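Long-range contacts in hypothetical 19.5 KDA protein IN emre-rus intergenic region (PDB 1FUX), which is of unknown function but belongs to the phosphatidylethanolamine-binding protein family, is related to a Raf kinase inhibitor protein, and forms a periplasmic homodimer: residues F48-Y53 / W64-V69; K123-K128 / Y145-N150; L36-V41 / T76-D81. All blocks are in the same frame, centred on the assembly; numbering follows the deposited sequence.

Contact 1: residues F48-Y53 / W64-V69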
ATOM      1  N   PHE A  48      10.327   9.349  17.109  1.00 18.60           N
ATOM      2  CA  PHE A  48       9.519   8.128  17.163  1.00 17.34           C
ATOM      3  C   PHE A  48       8.495   8.103  16.007  1.00 16.02           C
ATOM      4  O   PHE A  48       8.260   9.130  15.367  1.00 15.78           O
ATOM      5  CB  PHE A  48       8.725   8.007  18.479  1.00 16.94           C
ATOM      6  CG  PHE A  48       9.601   7.931  19.714  1.00 17.07           C
ATOM      7  CD1 PHE A  48       9.872   9.099  20.435  1.00 19.22           C
ATOM      8  CD2 PHE A  48      10.117   6.722  20.116  1.00 17.35           C
ATOM      9  CE1 PHE A  48      10.668   8.986  21.587  1.00 18.95           C
ATOM     10  CE2 PHE A  48      10.934   6.612  21.246  1.00 18.58           C
ATOM     11  CZ  PHE A  48      11.184   7.770  21.983  1.00 17.95           C
ATOM     12  N   ALA A  49       8.012   6.882  15.746  1.00 15.33           N
ATOM     13  CA  ALA A  49       6.982   6.798  14.671  1.00 15.47           C
ATOM     14  C   ALA A  49       5.999   5.755  15.123  1.00 14.14           C
ATOM     15  O   ALA A  49       6.341   4.879  15.947  1.00 13.65           O
ATOM     16  CB  ALA A  49       7.668   6.494  13.358  1.00 16.58           C
ATOM     17  N   VAL A  50       4.732   5.826  14.665  1.00 12.70           N
ATOM     18  CA  VAL A  50       3.781   4.776  15.014  1.00 12.84           C
ATOM     19  C   VAL A  50       3.139   4.299  13.678  1.00 11.73           C
ATOM     20  O   VAL A  50       2.791   5.184  12.902  1.00 12.55           O
ATOM     21  CB  VAL A  50       2.663   5.226  15.976  1.00 13.83           C
ATOM     22  CG1 VAL A  50       1.569   4.169  16.165  1.00 14.74           C
ATOM     23  CG2 VAL A  50       3.335   5.453  17.347  1.00 13.52           C
ATOM     24  N   THR A  51       3.006   2.997  13.485  1.00 12.95           N
ATOM     25  CA  THR A  51       2.334   2.525  12.269  1.00 11.81           C
ATOM     26  C   THR A  51       1.288   1.530  12.710  1.00 11.66           C
ATOM     27  O   THR A  51       1.400   0.841  13.729  1.00 12.04           O
ATOM     28  CB  THR A  51       3.248   1.844  11.210  1.00 13.15           C
ATOM     29  OG1 THR A  51       4.000   0.773  11.792  1.00 14.24           O
ATOM     30  CG2 THR A  51       4.186   2.862  10.552  1.00 13.17           C
ATOM     31  N   VAL A  52       0.220   1.333  11.874  1.00 11.53           N
ATOM     32  CA  VAL A  52      -0.827   0.385  12.164  1.00 10.19           C
ATOM     33  C   VAL A  52      -1.052  -0.333  10.815  1.00 10.67           C
ATOM     34  O   VAL A  52      -1.333   0.332   9.799  1.00 10.79           O
ATOM     35  CB  VAL A  52      -2.154   0.979  12.653  1.00 10.46           C
ATOM     36  CG1 VAL A  52      -3.182  -0.117  12.884  1.00 10.30           C
ATOM     37  CG2 VAL A  52      -1.884   1.831  13.913  1.00  8.56           C
ATOM     38  N   TYR A  53      -0.866  -1.637  10.851  1.00  9.21           N
ATOM     39  CA  TYR A  53      -0.894  -2.431   9.617  1.00 11.69           C
ATOM     40  C   TYR A  53      -1.621  -3.746   9.790  1.00 13.67           C
ATOM     41  O   TYR A  53      -1.487  -4.355  10.856  1.00 14.16           O
ATOM     42  CB  TYR A  53       0.551  -2.736   9.208  1.00 11.62           C
ATOM     43  CG  TYR A  53       0.679  -3.468   7.857  1.00 10.30           C
ATOM     44  CD1 TYR A  53       0.566  -2.775   6.658  1.00 10.58           C
ATOM     45  CD2 TYR A  53       0.989  -4.787   7.848  1.00 10.68           C
ATOM     46  CE1 TYR A  53       0.696  -3.487   5.452  1.00 10.36           C
ATOM     47  CE2 TYR A  53       1.184  -5.515   6.661  1.00 11.67           C
ATOM     48  CZ  TYR A  53       0.998  -4.828   5.483  1.00 11.59           C
ATOM     49  OH  TYR A  53       1.203  -5.530   4.278  1.00 13.13           O
ATOM     50  N   TRP A  64      -2.543  -0.388   5.202  1.00 11.37           N
ATOM     51  CA  TRP A  64      -1.949   0.591   6.144  1.00 10.23           C
ATOM     52  C   TRP A  64      -3.076   1.367   6.799  1.00 10.33           C
ATOM     53  O   TRP A  64      -3.824   2.071   6.142  1.00  8.32           O
ATOM     54  CB  TRP A  64      -1.047   1.565   5.386  1.00 11.51           C
ATOM     55  CG  TRP A  64       0.221   0.935   4.888  1.00 11.83           C
ATOM     56  CD1 TRP A  64       0.559   0.558   3.614  1.00 14.32           C
ATOM     57  CD2 TRP A  64       1.366   0.626   5.709  1.00 13.26           C
ATOM     58  NE1 TRP A  64       1.825   0.022   3.617  1.00 13.32           N
ATOM     59  CE2 TRP A  64       2.352   0.069   4.877  1.00 12.08           C
ATOM     60  CE3 TRP A  64       1.641   0.759   7.080  1.00 13.83           C
ATOM     61  CZ2 TRP A  64       3.588  -0.374   5.349  1.00 14.68           C
ATOM     62  CZ3 TRP A  64       2.888   0.353   7.538  1.00 13.91           C
ATOM     63  CH2 TRP A  64       3.861  -0.203   6.700  1.00 15.81           C
ATOM     64  N   HIS A  65      -3.286   1.256   8.107  1.00  9.18           N
ATOM     65  CA  HIS A  65      -4.362   1.957   8.802  1.00 10.80           C
ATOM     66  C   HIS A  65      -3.909   3.293   9.367  1.00 13.23           C
ATOM     67  O   HIS A  65      -4.743   4.192   9.594  1.00 12.31           O
ATOM     68  CB  HIS A  65      -4.805   1.038   9.979  1.00  9.71           C
ATOM     69  CG  HIS A  65      -5.711  -0.060   9.473  1.00  9.87           C
ATOM     70  ND1 HIS A  65      -7.084   0.027   9.429  1.00  9.23           N
ATOM     71  CD2 HIS A  65      -5.392  -1.297   9.011  1.00 10.55           C
ATOM     72  CE1 HIS A  65      -7.585  -1.108   8.931  1.00 11.16           C
ATOM     73  NE2 HIS A  65      -6.548  -1.937   8.648  1.00  9.14           N
ATOM     74  N   TRP A  66      -2.617   3.447   9.645  1.00  9.85           N
ATOM     75  CA  TRP A  66      -2.163   4.749  10.179  1.00  9.36           C
ATOM     76  C   TRP A  66      -0.665   4.880  10.060  1.00 10.53           C
ATOM     77  O   TRP A  66       0.023   3.864  10.286  1.00 11.04           O
ATOM     78  CB  TRP A  66      -2.460   4.709  11.706  1.00 11.35           C
ATOM     79  CG  TRP A  66      -2.343   6.047  12.394  1.00  8.16           C
ATOM     80  CD1 TRP A  66      -2.438   7.302  11.847  1.00  9.52           C
ATOM     81  CD2 TRP A  66      -2.252   6.226  13.826  1.00 11.81           C
ATOM     82  NE1 TRP A  66      -2.386   8.242  12.866  1.00 11.83           N
ATOM     83  CE2 TRP A  66      -2.259   7.598  14.073  1.00 12.79           C
ATOM     84  CE3 TRP A  66      -2.133   5.336  14.897  1.00 10.65           C
ATOM     85  CZ2 TRP A  66      -2.122   8.166  15.364  1.00 12.64           C
ATOM     86  CZ3 TRP A  66      -2.033   5.878  16.202  1.00 11.98           C
ATOM     87  CH2 TRP A  66      -2.039   7.287  16.424  1.00 11.44           C
ATOM     88  N   THR A  67      -0.108   6.046   9.817  1.00 10.27           N
ATOM     89  CA  THR A  67       1.336   6.231   9.912  1.00 12.38           C
ATOM     90  C   THR A  67       1.490   7.618  10.575  1.00 10.16           C
ATOM     91  O   THR A  67       0.908   8.579  10.068  1.00 11.99           O
ATOM     92  CB  THR A  67       2.148   6.234   8.588  1.00 10.82           C
ATOM     93  OG1 THR A  67       1.697   7.296   7.752  1.00 12.48           O
ATOM     94  CG2 THR A  67       1.986   4.925   7.819  1.00 10.32           C
ATOM     95  N   VAL A  68       2.345   7.698  11.584  1.00 11.88           N
ATOM     96  CA  VAL A  68       2.629   8.987  12.205  1.00 15.07           C
ATOM     97  C   VAL A  68       4.170   9.014  12.414  1.00 13.59           C
ATOM     98  O   VAL A  68       4.639   8.020  12.949  1.00 14.17           O
ATOM     99  CB  VAL A  68       2.213   9.158  13.685  1.00 16.28           C
ATOM    100  CG1 VAL A  68       2.395  10.629  14.112  1.00 16.58           C
ATOM    101  CG2 VAL A  68       0.839   8.672  13.952  1.00 19.62           C
ATOM    102  N   VAL A  69       4.814  10.070  11.957  1.00 15.27           N
ATOM    103  CA  VAL A  69       6.271  10.049  12.128  1.00 17.08           C
ATOM    104  C   VAL A  69       6.665  11.407  12.694  1.00 19.06           C
ATOM    105  O   VAL A  69       5.826  12.311  12.847  1.00 21.20           O
ATOM    106  CB  VAL A  69       7.049   9.767  10.842  1.00 15.39           C
ATOM    107  CG1 VAL A  69       6.636   8.450  10.152  1.00 18.33           C
ATOM    108  CG2 VAL A  69       6.867  10.872   9.819  1.00 15.49           C
TER
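Val52 O takes two backbone N-H groups from the neighbouring strand. His65 N binds it at 2.7 Å, and Trp66 N adds a weak bond at 3.4 Å. His65 and Trp66 both face Val52, which makes this a classic beta bulge in the antiparallel hairpin of strands 47-54 and 63-72. Beyond the bulge the ladder is regular: Val50 and Val68 exchange two hydrogen bonds, and Val52 N reaches Trp66 O.

The bulge spreads two side chains around one valine. Val52 CG1 touches His65 CB at 3.5 Å, while Val52 CG2 meets the edge of the Trp66 ring, 3.6 Å from CE3. With CG anti to the backbone N (chi1 -168°), Trp66 also brings CZ3 to 4.0 Å from Val50 CG1. Trp66 NE1 is hydrogen-bonded to Gln96 OE1, and His65 ND1 to Gly107 O.

On the face carrying Thr51 and Tyr53, the Tyr53 edge is directed at the Trp64 face in an edge-to-face pair. Tyr53 CD1 lies 3.6 Å from Trp64 CD2, and the ring planes are 56° apart. Thr51 CB lies at the edge of the same indole, 4.0 Å from Trp64 CZ3. Tyr53 OH is hydrogen-bonded to Ser61 O, Thr51 OG1 to Trp125 NE1, and Trp64 NE1 to Ser61 OG of the second subunit.

These polar ends bond outward: the strands join by backbone bonds and side-chain packing, and Trp64 carries the hairpin to the second subunit.

Contact 2: residues K123-K128 / Y145-N150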
ATOM      1  N   LYS A 123       2.396  -0.630  15.993  1.00 15.37           N
ATOM      2  CA  LYS A 123       3.827  -0.686  16.231  1.00 17.08           C
ATOM      3  C   LYS A 123       4.470   0.665  16.434  1.00 16.19           C
ATOM      4  O   LYS A 123       4.245   1.642  15.723  1.00 15.56           O
ATOM      5  CB  LYS A 123       4.400  -1.353  14.947  1.00 15.74           C
ATOM      6  CG  LYS A 123       5.932  -1.506  14.874  1.00 20.38           C
ATOM      7  CD  LYS A 123       6.111  -2.627  13.825  1.00 22.29           C
ATOM      8  CE  LYS A 123       7.529  -2.798  13.338  1.00 27.37           C
ATOM      9  NZ  LYS A 123       7.536  -3.726  12.145  1.00 27.08           N
ATOM     10  N   VAL A 124       5.281   0.788  17.522  1.00 14.47           N
ATOM     11  CA  VAL A 124       6.009   2.009  17.736  1.00 14.39           C
ATOM     12  C   VAL A 124       7.473   1.804  17.351  1.00 14.61           C
ATOM     13  O   VAL A 124       8.046   0.756  17.670  1.00 16.36           O
ATOM     14  CB  VAL A 124       5.967   2.421  19.257  1.00 17.42           C
ATOM     15  CG1 VAL A 124       6.597   3.797  19.320  1.00 16.29           C
ATOM     16  CG2 VAL A 124       4.508   2.414  19.689  1.00 18.84           C
ATOM     17  N   TRP A 125       8.085   2.747  16.697  1.00 15.20           N
ATOM     18  CA  TRP A 125       9.431   2.746  16.197  1.00 17.55           C
ATOM     19  C   TRP A 125      10.301   3.820  16.852  1.00 16.97           C
ATOM     20  O   TRP A 125       9.894   4.979  16.881  1.00 20.23           O
ATOM     21  CB  TRP A 125       9.516   3.074  14.689  1.00 17.49           C
ATOM     22  CG  TRP A 125       8.595   2.258  13.833  1.00 19.03           C
ATOM     23  CD1 TRP A 125       7.224   2.234  13.878  1.00 17.21           C
ATOM     24  CD2 TRP A 125       8.966   1.385  12.751  1.00 18.49           C
ATOM     25  NE1 TRP A 125       6.707   1.362  12.933  1.00 16.36           N
ATOM     26  CE2 TRP A 125       7.765   0.874  12.202  1.00 18.86           C
ATOM     27  CE3 TRP A 125      10.205   1.029  12.208  1.00 17.93           C
ATOM     28  CZ2 TRP A 125       7.788  -0.002  11.120  1.00 20.29           C
ATOM     29  CZ3 TRP A 125      10.211   0.142  11.146  1.00 19.56           C
ATOM     30  CH2 TRP A 125       9.020  -0.338  10.619  1.00 19.73           C
ATOM     31  N   ALA A 126      11.486   3.423  17.275  1.00 17.84           N
ATOM     32  CA  ALA A 126      12.511   4.311  17.804  1.00 19.35           C
ATOM     33  C   ALA A 126      13.491   4.514  16.643  1.00 21.06           C
ATOM     34  O   ALA A 126      14.057   3.521  16.147  1.00 21.24           O
ATOM     35  CB  ALA A 126      13.306   3.763  18.973  1.00 19.98           C
ATOM     36  N   LEU A 127      13.633   5.728  16.167  1.00 19.63           N
ATOM     37  CA  LEU A 127      14.478   5.944  15.002  1.00 23.54           C
ATOM     38  C   LEU A 127      15.747   6.739  15.308  1.00 27.14           C
ATOM     39  O   LEU A 127      15.765   7.651  16.153  1.00 26.06           O
ATOM     40  CB  LEU A 127      13.662   6.688  13.955  1.00 22.18           C
ATOM     41  CG  LEU A 127      12.273   6.084  13.661  1.00 23.60           C
ATOM     42  CD1 LEU A 127      11.433   7.096  12.906  1.00 23.02           C
ATOM     43  CD2 LEU A 127      12.400   4.760  12.940  1.00 22.31           C
ATOM     44  N   LYS A 128      16.767   6.463  14.478  1.00 26.87           N
ATOM     45  CA  LYS A 128      18.049   7.136  14.592  1.00 30.36           C
ATOM     46  C   LYS A 128      18.127   8.473  13.891  1.00 32.49           C
ATOM     47  O   LYS A 128      19.222   9.058  13.828  1.00 34.67           O
ATOM     48  CB  LYS A 128      19.164   6.230  14.027  1.00 31.35           C
ATOM     49  CG  LYS A 128      19.206   6.154  12.502  1.00 32.83           C
ATOM     50  CD  LYS A 128      20.242   5.109  12.090  1.00 35.32           C
ATOM     51  CE  LYS A 128      20.041   4.620  10.666  1.00 37.22           C
ATOM     52  NZ  LYS A 128      20.588   3.235  10.495  1.00 40.13           N
ATOM     53  N   TYR A 145       9.368   2.393   4.012  1.00 21.40           N
ATOM     54  CA  TYR A 145      10.709   2.347   3.464  1.00 24.92           C
ATOM     55  C   TYR A 145      11.614   3.137   4.400  1.00 26.30           C
ATOM     56  O   TYR A 145      12.609   2.587   4.882  1.00 27.08           O
ATOM     57  CB  TYR A 145      10.727   2.976   2.059  1.00 28.47           C
ATOM     58  CG  TYR A 145      12.094   2.777   1.422  1.00 33.06           C
ATOM     59  CD1 TYR A 145      12.379   1.595   0.759  1.00 36.40           C
ATOM     60  CD2 TYR A 145      13.076   3.748   1.494  1.00 35.07           C
ATOM     61  CE1 TYR A 145      13.626   1.390   0.179  1.00 37.57           C
ATOM     62  CE2 TYR A 145      14.321   3.556   0.911  1.00 36.89           C
ATOM     63  CZ  TYR A 145      14.583   2.369   0.266  1.00 38.31           C
ATOM     64  OH  TYR A 145      15.816   2.173  -0.328  1.00 41.78           O
HETATM   65  N   MSE A 146      11.209   4.383   4.690  1.00 26.89           N
HETATM   66  CA  MSE A 146      12.016   5.225   5.553  1.00 27.70           C
HETATM   67  C   MSE A 146      12.133   4.772   6.991  1.00 24.21           C
HETATM   68  O   MSE A 146      13.199   5.115   7.554  1.00 23.50           O
HETATM   69  CB  MSE A 146      11.541   6.684   5.528  1.00 33.34           C
HETATM   70  CG  MSE A 146      11.683   7.294   4.147  1.00 40.19           C
HETATM   71 SE   MSE A 146      10.862   9.001   3.985  1.00 51.12          SE
HETATM   72  CE  MSE A 146       9.169   8.542   4.238  1.00 47.59           C
ATOM     73  N   LEU A 147      11.126   4.170   7.592  1.00 19.57           N
ATOM     74  CA  LEU A 147      11.250   3.704   8.971  1.00 18.83           C
ATOM     75  C   LEU A 147      12.198   2.518   9.059  1.00 22.14           C
ATOM     76  O   LEU A 147      13.050   2.392   9.961  1.00 19.59           O
ATOM     77  CB  LEU A 147       9.875   3.278   9.522  1.00 19.19           C
ATOM     78  CG  LEU A 147       8.839   4.431   9.548  1.00 16.30           C
ATOM     79  CD1 LEU A 147       7.518   3.981  10.161  1.00 16.65           C
ATOM     80  CD2 LEU A 147       9.403   5.585  10.350  1.00 19.27           C
ATOM     81  N   ASN A 148      12.059   1.571   8.102  1.00 22.19           N
ATOM     82  CA  ASN A 148      12.968   0.413   8.200  1.00 24.84           C
ATOM     83  C   ASN A 148      14.416   0.851   8.035  1.00 26.58           C
ATOM     84  O   ASN A 148      15.261   0.201   8.651  1.00 27.84           O
ATOM     85  CB  ASN A 148      12.658  -0.692   7.215  1.00 27.22           C
ATOM     86  CG  ASN A 148      11.532  -1.577   7.673  1.00 27.88           C
ATOM     87  OD1 ASN A 148      11.420  -2.143   8.773  1.00 29.83           O
ATOM     88  ND2 ASN A 148      10.622  -1.743   6.727  1.00 30.10           N
ATOM     89  N   ALA A 149      14.738   1.842   7.245  1.00 28.54           N
ATOM     90  CA  ALA A 149      16.072   2.377   7.044  1.00 29.58           C
ATOM     91  C   ALA A 149      16.612   3.143   8.248  1.00 29.76           C
ATOM     92  O   ALA A 149      17.815   3.390   8.386  1.00 29.52           O
ATOM     93  CB  ALA A 149      16.048   3.356   5.857  1.00 30.57           C
ATOM     94  N   ASN A 150      15.724   3.612   9.125  1.00 27.12           N
ATOM     95  CA  ASN A 150      16.155   4.408  10.290  1.00 25.88           C
ATOM     96  C   ASN A 150      15.837   3.739  11.600  1.00 25.02           C
ATOM     97  O   ASN A 150      16.051   4.311  12.691  1.00 27.17           O
ATOM     98  CB  ASN A 150      15.485   5.783  10.176  1.00 25.13           C
ATOM     99  CG  ASN A 150      16.019   6.564   8.996  1.00 26.49           C
ATOM    100  OD1 ASN A 150      17.086   7.169   9.085  1.00 28.55           O
ATOM    101  ND2 ASN A 150      15.356   6.583   7.856  1.00 25.90           N
TER
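Leu147 packs its side chain over one face of the Trp125 indole and joins helix 140-148 to strand 118-127. Its CB sits 3.6 Å from the centroid of the six-membered ring, a CH-pi contact, and its CD1 is 3.7 Å from Trp125 CE2. The other branch, CD2, touches Leu127 CD1 at 3.6 Å. The opposite indole face receives Lys123 CE. Trp125 CG stands anti to the carbonyl carbon (chi1 -50°), which turns the ring toward the helix, and NE1 donates a hydrogen bond to Thr51 OG1. With an alanine in place of Trp125, Leu147 is likely to lose the ring it packs on, and Thr51 OG1 its indole donor.

The solvent side is looser. Exposed Asn148 brings OD1 to the edge of the indole, 3.5 Å from Trp125 CZ3, and packs on Pro58 of the second subunit. Lys128, also exposed, stretches along the backbone of Ala149 and Asn150. One firm bond ties this side: Lys128 N to Asn150 O, 2.9 Å and nearly straight at 165°. Asn150 is itself held, because its ND2 donates to Met146 O, a selenomethionine carbonyl, at 2.6 Å.

The buried part thus rests on packing, while a backbone hydrogen bond fixes where Asn150 meets Lys128.

Contact 3: residues L36-V41 / T76-D81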
ATOM      1  N   LEU A  36      -1.226   5.051  23.381  1.00 15.51           N
ATOM      2  CA  LEU A  36      -0.011   4.234  23.399  1.00 14.09           C
ATOM      3  C   LEU A  36       1.040   4.944  24.262  1.00 14.46           C
ATOM      4  O   LEU A  36       1.278   6.146  24.154  1.00 13.77           O
ATOM      5  CB  LEU A  36       0.622   4.078  21.985  1.00 14.86           C
ATOM      6  CG  LEU A  36      -0.297   3.366  20.971  1.00 15.40           C
ATOM      7  CD1 LEU A  36       0.169   3.552  19.517  1.00 16.76           C
ATOM      8  CD2 LEU A  36      -0.433   1.877  21.263  1.00 13.59           C
ATOM      9  N   THR A  37       1.681   4.166  25.143  1.00 14.94           N
ATOM     10  CA  THR A  37       2.747   4.755  25.957  1.00 15.58           C
ATOM     11  C   THR A  37       3.988   3.807  25.825  1.00 13.75           C
ATOM     12  O   THR A  37       3.808   2.648  26.163  1.00 16.27           O
ATOM     13  CB  THR A  37       2.374   4.771  27.456  1.00 19.10           C
ATOM     14  OG1 THR A  37       1.090   5.407  27.598  1.00 20.87           O
ATOM     15  CG2 THR A  37       3.428   5.527  28.278  1.00 16.57           C
ATOM     16  N   TRP A  38       5.066   4.367  25.428  1.00 14.27           N
ATOM     17  CA  TRP A  38       6.260   3.512  25.294  1.00 18.99           C
ATOM     18  C   TRP A  38       7.339   3.829  26.315  1.00 19.24           C
ATOM     19  O   TRP A  38       7.481   4.962  26.807  1.00 22.20           O
ATOM     20  CB  TRP A  38       6.762   3.642  23.865  1.00 15.76           C
ATOM     21  CG  TRP A  38       6.973   4.988  23.288  1.00 14.53           C
ATOM     22  CD1 TRP A  38       8.129   5.693  23.245  1.00 15.12           C
ATOM     23  CD2 TRP A  38       6.007   5.812  22.590  1.00 15.34           C
ATOM     24  NE1 TRP A  38       7.990   6.872  22.571  1.00 16.17           N
ATOM     25  CE2 TRP A  38       6.663   6.957  22.155  1.00 16.16           C
ATOM     26  CE3 TRP A  38       4.636   5.650  22.287  1.00 16.60           C
ATOM     27  CZ2 TRP A  38       6.056   8.008  21.438  1.00 16.35           C
ATOM     28  CZ3 TRP A  38       4.029   6.692  21.573  1.00 14.53           C
ATOM     29  CH2 TRP A  38       4.716   7.856  21.153  1.00 14.71           C
ATOM     30  N   SER A  39       8.194   2.830  26.504  1.00 20.21           N
ATOM     31  CA  SER A  39       9.285   2.963  27.471  1.00 21.58           C
ATOM     32  C   SER A  39      10.464   2.116  27.022  1.00 24.11           C
ATOM     33  O   SER A  39      10.424   1.390  26.013  1.00 21.57           O
ATOM     34  CB  SER A  39       8.809   2.488  28.845  1.00 20.98           C
ATOM     35  OG  SER A  39       8.738   1.045  28.807  1.00 22.46           O
ATOM     36  N   GLY A  40      11.547   2.175  27.802  1.00 24.42           N
ATOM     37  CA  GLY A  40      12.729   1.408  27.345  1.00 23.75           C
ATOM     38  C   GLY A  40      13.297   2.149  26.153  1.00 24.58           C
ATOM     39  O   GLY A  40      14.000   1.522  25.345  1.00 25.87           O
ATOM     40  N   VAL A  41      13.122   3.456  25.976  1.00 24.64           N
ATOM     41  CA  VAL A  41      13.655   4.059  24.778  1.00 26.91           C
ATOM     42  C   VAL A  41      15.166   3.805  24.684  1.00 28.63           C
ATOM     43  O   VAL A  41      15.914   4.037  25.613  1.00 24.68           O
ATOM     44  CB  VAL A  41      13.303   5.466  24.361  1.00 28.08           C
ATOM     45  CG1 VAL A  41      12.030   5.965  25.025  1.00 27.32           C
ATOM     46  CG2 VAL A  41      14.412   6.478  24.331  1.00 28.99           C
ATOM     47  N   THR A  76       6.746  10.350  24.921  1.00 17.50           N
ATOM     48  CA  THR A  76       6.639   8.911  25.128  1.00 18.00           C
ATOM     49  C   THR A  76       5.175   8.477  25.176  1.00 16.08           C
ATOM     50  O   THR A  76       4.810   7.407  25.627  1.00 17.40           O
ATOM     51  CB  THR A  76       7.394   8.319  26.341  1.00 21.33           C
ATOM     52  OG1 THR A  76       7.038   9.053  27.529  1.00 21.60           O
ATOM     53  CG2 THR A  76       8.895   8.368  26.154  1.00 20.13           C
ATOM     54  N   TYR A  77       4.320   9.304  24.511  1.00 15.29           N
ATOM     55  CA  TYR A  77       2.910   8.990  24.616  1.00 14.55           C
ATOM     56  C   TYR A  77       2.078   9.594  23.482  1.00 12.35           C
ATOM     57  O   TYR A  77       2.369  10.722  23.224  1.00 15.24           O
ATOM     58  CB  TYR A  77       2.432   9.827  25.835  1.00 15.87           C
ATOM     59  CG  TYR A  77       0.960   9.738  26.145  1.00 17.00           C
ATOM     60  CD1 TYR A  77       0.401   8.491  26.392  1.00 16.84           C
ATOM     61  CD2 TYR A  77       0.129  10.864  26.203  1.00 15.85           C
ATOM     62  CE1 TYR A  77      -0.924   8.302  26.687  1.00 20.65           C
ATOM     63  CE2 TYR A  77      -1.214  10.707  26.518  1.00 18.50           C
ATOM     64  CZ  TYR A  77      -1.720   9.447  26.749  1.00 19.34           C
ATOM     65  OH  TYR A  77      -3.038   9.254  27.089  1.00 24.70           O
ATOM     66  N   LEU A  78       1.118   8.864  23.028  1.00 13.90           N
ATOM     67  CA  LEU A  78       0.105   9.342  22.109  1.00 15.63           C
ATOM     68  C   LEU A  78      -1.218   9.184  22.853  1.00 14.23           C
ATOM     69  O   LEU A  78      -1.672   8.095  23.186  1.00 12.17           O
ATOM     70  CB  LEU A  78       0.043   8.535  20.803  1.00 14.51           C
ATOM     71  CG  LEU A  78       1.170   8.867  19.821  1.00 17.01           C
ATOM     72  CD1 LEU A  78       0.850   8.208  18.458  1.00 17.84           C
ATOM     73  CD2 LEU A  78       1.401  10.334  19.636  1.00 16.34           C
ATOM     74  N   PRO A  79      -1.955  10.282  22.947  1.00 15.11           N
ATOM     75  CA  PRO A  79      -3.266  10.205  23.583  1.00 16.79           C
ATOM     76  C   PRO A  79      -4.311   9.596  22.676  1.00 17.55           C
ATOM     77  O   PRO A  79      -4.091   9.536  21.424  1.00 16.78           O
ATOM     78  CB  PRO A  79      -3.618  11.676  23.878  1.00 16.92           C
ATOM     79  CG  PRO A  79      -2.830  12.458  22.908  1.00 19.13           C
ATOM     80  CD  PRO A  79      -1.592  11.629  22.549  1.00 16.06           C
ATOM     81  N   VAL A  80      -5.426   9.197  23.262  1.00 15.64           N
ATOM     82  CA  VAL A  80      -6.562   8.691  22.466  1.00 15.29           C
ATOM     83  C   VAL A  80      -6.975   9.759  21.430  1.00 13.86           C
ATOM     84  O   VAL A  80      -6.858  10.950  21.684  1.00 12.04           O
ATOM     85  CB  VAL A  80      -7.811   8.404  23.296  1.00 19.03           C
ATOM     86  CG1 VAL A  80      -9.041   8.117  22.424  1.00 20.85           C
ATOM     87  CG2 VAL A  80      -7.617   7.195  24.199  1.00 17.13           C
ATOM     88  N   ASP A  81      -7.242   9.233  20.221  1.00 13.33           N
ATOM     89  CA  ASP A  81      -7.622  10.107  19.108  1.00 13.35           C
ATOM     90  C   ASP A  81      -6.505  10.981  18.607  1.00 12.32           C
ATOM     91  O   ASP A  81      -6.814  11.896  17.810  1.00 13.87           O
ATOM     92  CB  ASP A  81      -8.881  10.944  19.475  1.00 14.10           C
ATOM     93  CG  ASP A  81      -9.729  11.270  18.276  1.00 17.02           C
ATOM     94  OD1 ASP A  81      -9.710  10.588  17.218  1.00 15.15           O
ATOM     95  OD2 ASP A  81     -10.509  12.244  18.377  1.00 17.96           O
TER
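Leu36 and Leu78 form a hydrogen-bonded antiparallel pair, with Leu36 N to Leu78 O at 3.1 Å and Leu78 N to Leu36 O at 2.9 Å. Thr37 and Tyr77 follow as a non-hydrogen-bonded pair, and Trp38 N bonds to Thr76 O. The pairing belongs to a small antiparallel sheet in the PEBP-family fold, in which strand 36-39 runs between strands 4-6 and 77-78.

Trp38 packs with its ring on the other segment. Its CG occupies the position between the backbone N and the carbonyl carbon (chi1 51°), and the indole lies over the backbone of the opposite segment. Thr76 CA makes a CH-pi contact with the five-membered ring, 3.7 Å from its centroid. Tyr77 N lies above the same face, 3.7 Å from Trp38 CH2. Leu78 CG sits at the edge of the Trp38 ring, in its plane, 3.9 Å from Trp38 CH2. The Trp38 ring also meets that of Phe48.

Leu36 and Leu78 point to one face of the sheet, where both touch Val50 of strand 47-54. This joins the small sheet to the larger one. Farther along, Val41 CG1 reaches the methyl CG2 of Thr76 at 4.1 Å, the two side chains crossing at about a right angle.

Thr37 and Tyr77 lie on the other face. There the threonine hydroxyl approaches the tyrosine ring at its edge, with Thr37 OG1 3.4 Å from Tyr77 CD1.

Contacts 1 and 2 share the five-stranded antiparallel sheet, in which strands 47-54 and 118-127 are neighbours; their centres are about 10 Å apart. Contact 3 lies in the three-stranded sheet, about 13 Å from contact 1 and 16 Å from contact 2, centre to centre. Along the chain, strand 36-39 comes first, the hairpin of contact 1 follows, and strand 77-78 returns to complete contact 3. Contact 2 comes last. Contact 1 is central: Trp66 CH2 lies 3.7 Å from Leu78 CD1, and Thr51 CG2 3.5 Å from Leu147 CD1. Contacts 2 and 3 also touch, Val124 CG1 lying 3.9 Å from Trp38 CD2. The hairpin thus links small sheet and helix; contacts 1 and 2 touch the second subunit.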